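Local coordinates for capsular polysaccharide biosynthesis protein (Burkholderia pseudomallei, PDB 4BQN) that binds coenzyme A and probably acts as an acetyltransferase in the biosynthesis of the bacterium's capsular polysaccharide, at residues Asn91-Tyr103 against Lys176-Cys190. The protein carries 1 engineered substitution. Residues are numbered along the deposited sequence; the frame is centred on the assembly and turned at random.
Sequences NALSVQYMHWEGY and KQIDISVTDFILANC. With COA (coenzyme A), chain C.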
loop_
_atom_site.group_PDB
_atom_site.type_symbol
_atom_site.label_atom_id
_atom_site.label_comp_id
_atom_site.label_asym_id
_atom_site.label_seq_id
_atom_site.Cartn_x
_atom_site.Cartn_y
_atom_site.Cartn_z
ATOM N N ASN A 91 7.654 -20.129 14.394
ATOM C CA ASN A 91 8.307 -18.839 14.192
ATOM C C ASN A 91 7.314 -17.848 13.581
ATOM O O ASN A 91 6.767 -18.127 12.512
ATOM C CB ASN A 91 9.498 -19.041 13.244
ATOM C CG ASN A 91 10.389 -17.818 13.122
ATOM O OD1 ASN A 91 10.364 -16.913 13.959
ATOM N ND2 ASN A 91 11.208 -17.801 12.073
ATOM N N ALA A 92 7.100 -16.713 14.245
ATOM C CA ALA A 92 6.244 -15.646 13.731
ATOM C C ALA A 92 7.132 -14.451 13.367
ATOM O O ALA A 92 7.828 -13.892 14.220
ATOM C CB ALA A 92 5.193 -15.255 14.762
ATOM N N LEU A 93 7.139 -14.090 12.087
ATOM C CA LEU A 93 7.959 -12.980 11.595
ATOM C C LEU A 93 7.072 -11.906 11.021
ATOM O O LEU A 93 6.238 -12.165 10.128
ATOM C CB LEU A 93 8.942 -13.459 10.524
ATOM C CG LEU A 93 10.118 -14.315 10.997
ATOM C CD1 LEU A 93 10.850 -14.889 9.792
ATOM C CD2 LEU A 93 11.070 -13.503 11.864
ATOM N N SER A 94 7.212 -10.697 11.555
ATOM C CA SER A 94 6.446 -9.576 11.022
ATOM C C SER A 94 7.104 -8.946 9.803
ATOM O O SER A 94 8.341 -8.808 9.715
ATOM C CB SER A 94 6.161 -8.540 12.101
ATOM O OG SER A 94 7.368 -8.150 12.738
ATOM N N VAL A 95 6.235 -8.570 8.874
ATOM C CA VAL A 95 6.607 -7.973 7.602
ATOM C C VAL A 95 5.979 -6.591 7.506
ATOM O O VAL A 95 4.778 -6.418 7.782
ATOM C CB VAL A 95 6.086 -8.835 6.428
ATOM C CG1 VAL A 95 6.478 -8.217 5.088
ATOM C CG2 VAL A 95 6.624 -10.249 6.547
ATOM N N GLN A 96 6.793 -5.631 7.088
ATOM C CA GLN A 96 6.378 -4.266 6.896
ATOM C C GLN A 96 5.097 -4.166 6.057
ATOM O O GLN A 96 4.952 -4.865 5.045
ATOM C CB GLN A 96 7.502 -3.528 6.175
ATOM C CG GLN A 96 7.219 -2.075 5.828
ATOM C CD GLN A 96 8.483 -1.401 5.351
ATOM O OE1 GLN A 96 9.130 -1.880 4.422
ATOM N NE2 GLN A 96 8.865 -0.295 6.009
ATOM N N TYR A 97 4.188 -3.286 6.484
ATOM C CA TYR A 97 3.052 -2.883 5.677
ATOM C C TYR A 97 3.554 -1.759 4.767
ATOM O O TYR A 97 3.940 -0.672 5.239
ATOM C CB TYR A 97 1.884 -2.425 6.542
ATOM C CG TYR A 97 0.733 -1.926 5.712
ATOM C CD1 TYR A 97 0.023 -2.792 4.871
ATOM C CD2 TYR A 97 0.373 -0.583 5.734
ATOM C CE1 TYR A 97 -1.031 -2.335 4.100
ATOM C CE2 TYR A 97 -0.684 -0.112 4.964
ATOM C CZ TYR A 97 -1.377 -0.993 4.146
ATOM O OH TYR A 97 -2.429 -0.563 3.386
ATOM N N MET A 98 3.598 -2.021 3.469
ATOM C CA MET A 98 4.241 -1.106 2.544
ATOM C C MET A 98 3.238 -0.053 2.062
ATOM O O MET A 98 2.302 -0.363 1.327
ATOM C CB MET A 98 4.824 -1.895 1.369
ATOM C CG MET A 98 5.906 -2.856 1.797
ATOM S SD MET A 98 6.376 -4.051 0.532
ATOM C CE MET A 98 5.090 -5.287 0.760
ATOM N N HIS A 99 3.461 1.196 2.450
ATOM C CA HIS A 99 2.604 2.317 2.094
ATOM C C HIS A 99 3.538 3.471 1.755
ATOM O O HIS A 99 4.497 3.741 2.492
ATOM C CB HIS A 99 1.658 2.625 3.255
ATOM C CG HIS A 99 0.769 3.809 3.050
ATOM N ND1 HIS A 99 -0.606 3.707 2.995
ATOM C CD2 HIS A 99 1.055 5.130 2.945
ATOM C CE1 HIS A 99 -1.126 4.914 2.863
ATOM N NE2 HIS A 99 -0.139 5.796 2.823
ATOM N N TRP A 100 3.285 4.123 0.629
ATOM C CA TRP A 100 4.185 5.164 0.140
ATOM C C TRP A 100 3.405 6.092 -0.766
ATOM O O TRP A 100 2.949 5.668 -1.832
ATOM C CB TRP A 100 5.328 4.512 -0.643
ATOM C CG TRP A 100 6.374 5.451 -1.119
ATOM C CD1 TRP A 100 6.478 6.029 -2.363
ATOM C CD2 TRP A 100 7.527 5.877 -0.378
ATOM N NE1 TRP A 100 7.618 6.808 -2.426
ATOM C CE2 TRP A 100 8.272 6.740 -1.220
ATOM C CE3 TRP A 100 7.999 5.627 0.923
ATOM C CZ2 TRP A 100 9.469 7.330 -0.813
ATOM C CZ3 TRP A 100 9.190 6.211 1.328
ATOM C CH2 TRP A 100 9.903 7.067 0.467
ATOM N N GLU A 101 3.265 7.352 -0.359
ATOM C CA GLU A 101 2.476 8.351 -1.105
ATOM C C GLU A 101 3.337 9.176 -2.064
ATOM O O GLU A 101 2.845 10.096 -2.698
ATOM C CB GLU A 101 1.703 9.255 -0.131
ATOM C CG GLU A 101 0.691 8.459 0.663
ATOM C CD GLU A 101 0.042 9.248 1.764
ATOM O OE1 GLU A 101 -0.030 10.488 1.649
ATOM O OE2 GLU A 101 -0.387 8.610 2.740
ATOM N N GLY A 102 4.622 8.847 -2.179
ATOM C CA GLY A 102 5.529 9.726 -2.896
ATOM C C GLY A 102 5.270 9.863 -4.381
ATOM O O GLY A 102 5.590 10.892 -4.956
ATOM N N TYR A 103 4.675 8.863 -5.025
ATOM C CA TYR A 103 4.352 9.033 -6.447
ATOM C C TYR A 103 3.082 9.835 -6.665
ATOM O O TYR A 103 2.954 10.545 -7.673
ATOM C CB TYR A 103 4.181 7.690 -7.140
ATOM C CG TYR A 103 5.416 6.840 -7.087
ATOM C CD1 TYR A 103 6.522 7.128 -7.884
ATOM C CD2 TYR A 103 5.471 5.713 -6.261
ATOM C CE1 TYR A 103 7.670 6.338 -7.830
ATOM C CE2 TYR A 103 6.605 4.923 -6.200
ATOM C CZ TYR A 103 7.689 5.224 -6.996
ATOM O OH TYR A 103 8.790 4.413 -6.927
ATOM N N LYS A 176 6.069 -4.887 19.278
ATOM C CA LYS A 176 7.135 -5.698 18.691
ATOM C C LYS A 176 7.694 -5.042 17.431
ATOM O O LYS A 176 6.936 -4.781 16.495
ATOM C CB LYS A 176 6.608 -7.091 18.350
ATOM C CG LYS A 176 7.654 -7.964 17.688
ATOM C CD LYS A 176 7.053 -9.240 17.118
ATOM C CE LYS A 176 8.013 -9.837 16.101
ATOM N NZ LYS A 176 7.474 -11.047 15.419
ATOM N N GLN A 177 9.009 -4.805 17.397
ATOM C CA GLN A 177 9.662 -4.212 16.226
ATOM C C GLN A 177 9.397 -5.069 14.990
ATOM O O GLN A 177 9.440 -6.286 15.061
ATOM C CB GLN A 177 11.169 -4.084 16.479
ATOM C CG GLN A 177 11.953 -3.346 15.401
ATOM C CD GLN A 177 13.390 -3.084 15.820
ATOM O OE1 GLN A 177 13.670 -2.160 16.587
ATOM N NE2 GLN A 177 14.310 -3.897 15.317
ATOM N N ILE A 178 9.111 -4.424 13.853
ATOM C CA ILE A 178 8.874 -5.161 12.613
ATOM C C ILE A 178 10.142 -5.931 12.223
ATOM O O ILE A 178 11.235 -5.366 12.200
ATOM C CB ILE A 178 8.411 -4.234 11.468
ATOM C CG1 ILE A 178 7.058 -3.620 11.825
ATOM C CG2 ILE A 178 8.350 -5.007 10.163
ATOM C CD1 ILE A 178 6.469 -2.701 10.765
ATOM N N ASP A 179 10.009 -7.230 11.956
ATOM C CA ASP A 179 11.170 -8.050 11.615
ATOM C C ASP A 179 11.770 -7.757 10.241
ATOM O O ASP A 179 12.996 -7.739 10.104
ATOM C CB ASP A 179 10.845 -9.548 11.711
ATOM C CG ASP A 179 10.554 -10.002 13.131
ATOM O OD1 ASP A 179 11.412 -9.781 14.011
ATOM O OD2 ASP A 179 9.468 -10.579 13.360
ATOM N N ILE A 180 10.921 -7.528 9.237
ATOM C CA ILE A 180 11.352 -7.544 7.839
ATOM C C ILE A 180 10.818 -6.289 7.155
ATOM O O ILE A 180 9.605 -6.106 7.076
ATOM C CB ILE A 180 10.829 -8.808 7.123
ATOM C CG1 ILE A 180 11.386 -10.088 7.778
ATOM C CG2 ILE A 180 11.198 -8.781 5.648
ATOM C CD1 ILE A 180 10.492 -11.304 7.611
ATOM N N SER A 181 11.722 -5.427 6.679
ATOM C CA SER A 181 11.357 -4.152 6.047
ATOM C C SER A 181 12.234 -3.811 4.844
ATOM O O SER A 181 13.330 -4.356 4.682
ATOM C CB SER A 181 11.450 -3.004 7.048
ATOM O OG SER A 181 10.575 -3.183 8.142
ATOM N N VAL A 182 11.748 -2.883 4.025
ATOM C CA VAL A 182 12.455 -2.437 2.823
ATOM C C VAL A 182 12.496 -0.909 2.718
ATOM O O VAL A 182 12.586 -0.362 1.625
ATOM C CB VAL A 182 11.849 -3.025 1.524
ATOM C CG1 VAL A 182 12.204 -4.493 1.383
ATOM C CG2 VAL A 182 10.334 -2.835 1.472
ATOM N N THR A 183 12.498 -0.227 3.859
ATOM C CA THR A 183 12.446 1.240 3.886
ATOM C C THR A 183 13.605 1.903 3.119
ATOM O O THR A 183 13.373 2.812 2.307
ATOM C CB THR A 183 12.404 1.763 5.331
ATOM O OG1 THR A 183 11.320 1.121 6.020
ATOM C CG2 THR A 183 12.203 3.285 5.352
ATOM N N ASP A 184 14.839 1.455 3.369
ATOM C CA ASP A 184 16.002 2.070 2.718
ATOM C C ASP A 184 15.963 1.827 1.216
ATOM O O ASP A 184 16.296 2.712 0.429
ATOM C CB ASP A 184 17.313 1.524 3.316
ATOM C CG ASP A 184 17.450 1.811 4.804
ATOM O OD1 ASP A 184 17.020 2.894 5.257
ATOM O OD2 ASP A 184 17.998 0.950 5.527
ATOM N N PHE A 185 15.536 0.633 0.829
ATOM C CA PHE A 185 15.370 0.295 -0.572
ATOM C C PHE A 185 14.367 1.223 -1.256
ATOM O O PHE A 185 14.621 1.738 -2.340
ATOM C CB PHE A 185 14.925 -1.172 -0.714
ATOM C CG PHE A 185 14.709 -1.594 -2.131
ATOM C CD1 PHE A 185 15.785 -1.949 -2.937
ATOM C CD2 PHE A 185 13.422 -1.578 -2.687
ATOM C CE1 PHE A 185 15.588 -2.324 -4.256
ATOM C CE2 PHE A 185 13.219 -1.946 -4.012
ATOM C CZ PHE A 185 14.306 -2.314 -4.794
ATOM N N ILE A 186 13.222 1.436 -0.622
ATOM C CA ILE A 186 12.204 2.297 -1.231
ATOM C C ILE A 186 12.748 3.714 -1.472
ATOM O O ILE A 186 12.659 4.237 -2.582
ATOM C CB ILE A 186 10.898 2.337 -0.414
ATOM C CG1 ILE A 186 10.233 0.944 -0.409
ATOM C CG2 ILE A 186 9.946 3.383 -0.992
ATOM C CD1 ILE A 186 9.120 0.786 0.614
ATOM N N LEU A 187 13.317 4.329 -0.440
ATOM C CA LEU A 187 13.775 5.700 -0.594
ATOM C C LEU A 187 14.847 5.782 -1.671
ATOM O O LEU A 187 14.846 6.710 -2.481
ATOM C CB LEU A 187 14.283 6.261 0.726
ATOM C CG LEU A 187 14.820 7.701 0.666
ATOM C CD1 LEU A 187 13.733 8.705 0.289
ATOM C CD2 LEU A 187 15.521 8.093 1.962
ATOM N N ALA A 188 15.771 4.824 -1.666
ATOM C CA ALA A 188 16.909 4.884 -2.573
ATOM C C ALA A 188 16.521 4.634 -4.023
ATOM O O ALA A 188 17.193 5.115 -4.924
ATOM C CB ALA A 188 17.997 3.914 -2.132
ATOM N N ASN A 189 15.428 3.903 -4.250
ATOM C CA ASN A 189 15.075 3.493 -5.603
ATOM C C ASN A 189 13.828 4.137 -6.188
ATOM O O ASN A 189 13.562 3.949 -7.367
ATOM C CB ASN A 189 14.906 1.974 -5.661
ATOM C CG ASN A 189 16.209 1.249 -5.505
ATOM O OD1 ASN A 189 16.902 0.990 -6.493
ATOM N ND2 ASN A 189 16.572 0.944 -4.265
ATOM N N CYS A 190 13.069 4.878 -5.376
ATOM C CA CYS A 190 11.725 5.290 -5.788
ATOM C C CYS A 190 11.709 6.180 -7.032
ATOM O O CYS A 190 10.768 6.100 -7.835
ATOM C CB CYS A 190 10.961 5.945 -4.631
ATOM S SG CYS A 190 11.659 7.481 -3.999
HETATM N N1A COA C . 1.876 6.432 5.821
HETATM C C2A COA C . 0.655 7.012 5.941
HETATM N N3A COA C . -0.450 6.315 6.256
HETATM C C4A COA C . -0.352 4.989 6.503
HETATM C C5A COA C . 0.933 4.306 6.402
HETATM C C6A COA C . 2.086 5.118 6.037
HETATM N N6A COA C . 3.302 4.546 5.917
HETATM N N7A COA C . 0.743 2.997 6.688
HETATM C C8A COA C . -0.577 2.855 6.968
HETATM N N9A COA C . -1.223 4.035 6.830
HETATM C C1B COA C . -2.638 4.334 7.084
HETATM C C2B COA C . -3.614 3.221 6.747
HETATM O O2B COA C . -3.996 3.292 5.372
HETATM C C3B COA C . -4.742 3.563 7.708
HETATM O O3B COA C . -5.447 4.684 7.143
HETATM P P3B COA C . -6.872 5.177 7.702
HETATM O O7A COA C . -7.286 6.232 6.706
HETATM O O8A COA C . -7.738 3.946 7.659
HETATM O O9A COA C . -6.626 5.702 9.096
HETATM C C4B COA C . -4.000 4.040 8.956
HETATM O O4B COA C . -2.721 4.488 8.504
HETATM C C5B COA C . -3.826 2.966 10.031
HETATM O O5B COA C . -3.173 1.860 9.420
HETATM P P1A COA C . -1.957 1.109 10.111
HETATM O O1A COA C . -1.450 0.123 9.100
HETATM O O2A COA C . -0.973 2.090 10.677
HETATM O O3A COA C . -2.561 0.338 11.375
HETATM P P2A COA C . -3.710 -0.769 11.600
HETATM O O4A COA C . -4.805 -0.116 12.406
HETATM O O5A COA C . -3.007 -1.954 12.201
HETATM O O6A COA C . -4.297 -1.133 10.165
HETATM C CBP COA C . -4.533 -2.001 7.942
HETATM C CCP COA C . -3.739 -2.091 9.244
HETATM C CDP COA C . -3.984 -2.990 6.920
HETATM C CEP COA C . -5.964 -2.418 8.236
HETATM C CAP COA C . -4.444 -0.538 7.433
HETATM O OAP COA C . -3.118 -0.261 6.981
HETATM C C9P COA C . -5.416 -0.105 6.345
HETATM O O9P COA C . -6.545 0.268 6.638
HETATM N N8P COA C . -4.984 -0.084 5.080
HETATM C C7P COA C . -5.821 0.380 3.981
HETATM C C6P COA C . -6.906 -0.589 3.546
HETATM C C5P COA C . -6.244 -1.854 3.070
HETATM O O5P COA C . -6.019 -2.779 3.835
HETATM N N4P COA C . -5.935 -1.878 1.787
HETATM C C3P COA C . -5.294 -3.015 1.187
HETATM C C2P COA C . -3.998 -2.584 0.541
HETATM S S1P COA C . -2.989 -4.002 0.366
HETATM O O HOH W 1 6.111 -6.577 14.528
#
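Ile186 CG2 sits over the six-membered ring of Trp100, 3.5 Å from its centroid and 11° off the normal, a CH-pi contact. With CG anti to the backbone N (chi1 -176°), the indole reaches out to helix 183-189, where Leu187 CD1 meets its edge and Cys190 SG lies obliquely beside it, 3.9 Å from Trp100 CZ2. The extended side chain of Gln96 shows how one amide can grip a helix start: its OE1 takes the N-H of the N-cap residue Val182 (2.8 Å) from above the carbonyl plane, while NE2 donates in the amide plane to Thr183 OG1 (2.8 Å). Strand 91-94 is an outermost strand of the four-stranded parallel sheet, and just past its end Val95 forms a single beta bridge with Ile180, flanked by the nearly straight bond from Gln96 N to Ile180 O (2.9 Å). Beyond Gln96, segment 91-103 enters the coenzyme A pocket, where the adenine lies over one face of the His99 ring and Tyr97 OH accepts from the ligand's N8P. At the polar edge, two reciprocal hydrogen bonds join Ser94 and Asp179: Asp179 N donates to Ser94 OG (2.9 Å), and Ser94 N to the anti lone pair of Asp179 OD2 (2.9 Å), whose syn side receives Lys176 NZ in a salt bridge.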